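Local coordinates for uncharacterized protein lp_0118 (Lactobacillus plantarum, PDB 3K2Y), which is of unknown function but is built around a HIRAN domain, which suggests a role in binding nucleic acid, at residues A[9-14]-A[65-70]. Residues are numbered along the deposited sequence; the frame is centred on the assembly and turned at random.
Sequences DTVTVV and RYQNQP
Q67 reaches across from the segment 65-70 that follows strand 59-63 and sets its carboxamide against the backbone of the strand at V11 and T12. OE1 of Q67 accepts the backbone N-H of T12 at 2.8 Å. The bond is nearly straight at hydrogen (170°), and the donor lies in the plane of the amide on a lone pair of OE1. The oxygen also touches V11, 3.3 Å from its CA and 3.4 Å from its CB. Beyond CG the Q67 chain runs extended (chi2 -178°), which gives it the span to reach the strand while its backbone stays apart, V11 and Q67 being 6.7 Å from CA to CA. At the other end of the amide, NE2 of Q67 faces O of T10 at 3.8 Å, too long for a hydrogen bond.

Y66 comes in on the T12 side. With chi1 58° its CG sits between the backbone N and carbonyl carbon, and the ring is laid alongside the glutamine: CG of Q67 lies by the CD1 margin of the ring, displaced beyond its outline and 3.3 Å from CD1 of Y66. At the far end of the ring, OH of Y66 stops 3.7 Å from OG1 of T12, a loose approach rather than a bond.

On its inner side V11 packs on I63, L99 and Y71, while T12 also bonds through its backbone to A64, just after strand 59-63. Where that strand ends, the Q67 amide takes over a strand N-H on the same flank. The arrangement is a side-chain-to-backbone hydrogen bond that continues the pairing of strand 4-14 past the end of strand 59-63, tying the connection between strand 59-63 and helix 68-76 to the closed antiparallel barrel of this HIRAN domain.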
loop_
_atom_site.group_PDB
_atom_site.type_symbol
_atom_site.label_atom_id
_atom_site.label_comp_id
_atom_site.label_asym_id
_atom_site.label_seq_id
_atom_site.Cartn_x
_atom_site.Cartn_y
_atom_site.Cartn_z
ATOM N N ASP A 9 3.558 6.552 -22.202
ATOM C CA ASP A 9 2.724 7.679 -21.817
ATOM C C ASP A 9 3.193 8.271 -20.499
ATOM O O ASP A 9 4.174 7.812 -19.919
ATOM C CB ASP A 9 1.261 7.255 -21.702
ATOM C CG ASP A 9 0.314 8.285 -22.288
ATOM O OD1 ASP A 9 0.514 9.497 -22.040
ATOM O OD2 ASP A 9 -0.634 7.881 -22.992
ATOM N N THR A 10 2.488 9.294 -20.032
ATOM C CA THR A 10 2.838 9.954 -18.786
ATOM C C THR A 10 1.986 9.461 -17.627
ATOM O O THR A 10 0.827 9.092 -17.807
ATOM C CB THR A 10 2.669 11.478 -18.900
ATOM O OG1 THR A 10 1.354 11.776 -19.379
ATOM C CG2 THR A 10 3.697 12.057 -19.851
ATOM N N VAL A 11 2.570 9.452 -16.434
ATOM C CA VAL A 11 1.856 9.016 -15.243
ATOM C C VAL A 11 2.197 9.918 -14.064
ATOM O O VAL A 11 3.175 10.670 -14.101
ATOM C CB VAL A 11 2.205 7.549 -14.861
ATOM C CG1 VAL A 11 1.799 6.603 -15.977
ATOM C CG2 VAL A 11 3.683 7.424 -14.567
ATOM N N THR A 12 1.380 9.843 -13.022
ATOM C CA THR A 12 1.599 10.641 -11.826
ATOM C C THR A 12 2.067 9.717 -10.714
ATOM O O THR A 12 1.637 8.566 -10.635
ATOM C CB THR A 12 0.304 11.338 -11.380
ATOM O OG1 THR A 12 -0.250 12.070 -12.483
ATOM C CG2 THR A 12 0.589 12.296 -10.230
ATOM N N VAL A 13 2.957 10.219 -9.865
ATOM C CA VAL A 13 3.472 9.431 -8.755
ATOM C C VAL A 13 2.846 9.932 -7.460
ATOM O O VAL A 13 3.059 11.075 -7.056
ATOM C CB VAL A 13 5.008 9.540 -8.648
ATOM C CG1 VAL A 13 5.519 8.584 -7.589
ATOM C CG2 VAL A 13 5.650 9.231 -9.990
ATOM N N VAL A 14 2.070 9.067 -6.816
ATOM C CA VAL A 14 1.398 9.413 -5.573
ATOM C C VAL A 14 2.017 8.679 -4.390
ATOM O O VAL A 14 2.982 7.924 -4.547
ATOM C CB VAL A 14 -0.098 9.052 -5.643
ATOM C CG1 VAL A 14 -0.752 9.785 -6.798
ATOM C CG2 VAL A 14 -0.264 7.550 -5.814
ATOM N N ARG A 65 -3.030 4.659 -8.913
ATOM C CA ARG A 65 -3.887 3.487 -9.099
ATOM C C ARG A 65 -4.735 3.501 -10.372
ATOM O O ARG A 65 -5.042 2.443 -10.929
ATOM C CB ARG A 65 -4.795 3.307 -7.877
ATOM C CG ARG A 65 -5.757 2.132 -7.970
ATOM C CD ARG A 65 -6.526 1.942 -6.672
ATOM N NE ARG A 65 -5.662 1.491 -5.583
ATOM C CZ ARG A 65 -6.046 1.386 -4.314
ATOM N NH1 ARG A 65 -7.286 1.703 -3.961
ATOM N NH2 ARG A 65 -5.190 0.963 -3.395
ATOM N N TYR A 66 -5.113 4.690 -10.832
ATOM C CA TYR A 66 -5.917 4.805 -12.047
ATOM C C TYR A 66 -5.046 4.797 -13.311
ATOM O O TYR A 66 -5.518 5.126 -14.399
ATOM C CB TYR A 66 -6.765 6.080 -11.995
ATOM C CG TYR A 66 -5.954 7.340 -11.842
ATOM C CD1 TYR A 66 -5.498 8.041 -12.956
ATOM C CD2 TYR A 66 -5.600 7.809 -10.576
ATOM C CE1 TYR A 66 -4.705 9.179 -12.816
ATOM C CE2 TYR A 66 -4.808 8.942 -10.424
ATOM C CZ TYR A 66 -4.363 9.621 -11.546
ATOM O OH TYR A 66 -3.572 10.734 -11.390
ATOM N N GLN A 67 -3.779 4.414 -13.155
ATOM C CA GLN A 67 -2.832 4.345 -14.271
ATOM C C GLN A 67 -1.986 3.077 -14.126
ATOM O O GLN A 67 -1.028 2.861 -14.867
ATOM C CB GLN A 67 -1.911 5.574 -14.264
ATOM C CG GLN A 67 -2.646 6.899 -14.210
ATOM C CD GLN A 67 -1.723 8.103 -14.252
ATOM O OE1 GLN A 67 -0.829 8.247 -13.417
ATOM N NE2 GLN A 67 -1.941 8.980 -15.225
ATOM N N ASN A 68 -2.367 2.246 -13.162
ATOM C CA ASN A 68 -1.678 0.998 -12.835
ATOM C C ASN A 68 -1.747 -0.140 -13.843
ATOM O O ASN A 68 -0.741 -0.512 -14.445
ATOM C CB ASN A 68 -2.204 0.473 -11.498
ATOM C CG ASN A 68 -1.241 0.700 -10.377
ATOM O OD1 ASN A 68 -1.584 0.539 -9.207
ATOM N ND2 ASN A 68 -0.011 1.067 -10.725
ATOM N N GLN A 69 -2.945 -0.705 -13.972
ATOM C CA GLN A 69 -3.245 -1.837 -14.847
ATOM C C GLN A 69 -2.396 -2.052 -16.099
ATOM O O GLN A 69 -1.715 -3.069 -16.218
ATOM C CB GLN A 69 -4.727 -1.790 -15.246
ATOM C CG GLN A 69 -5.104 -2.708 -16.398
ATOM C CD GLN A 69 -6.029 -2.031 -17.396
ATOM O OE1 GLN A 69 -7.136 -1.609 -17.051
ATOM N NE2 GLN A 69 -5.576 -1.920 -18.644
ATOM N N PRO A 70 -2.422 -1.100 -17.048
ATOM C CA PRO A 70 -1.649 -1.228 -18.291
ATOM C C PRO A 70 -0.178 -1.606 -18.123
ATOM O O PRO A 70 0.273 -2.633 -18.630
ATOM C CB PRO A 70 -1.812 0.145 -18.948
ATOM C CG PRO A 70 -3.129 0.632 -18.414
ATOM C CD PRO A 70 -3.036 0.238 -16.962
#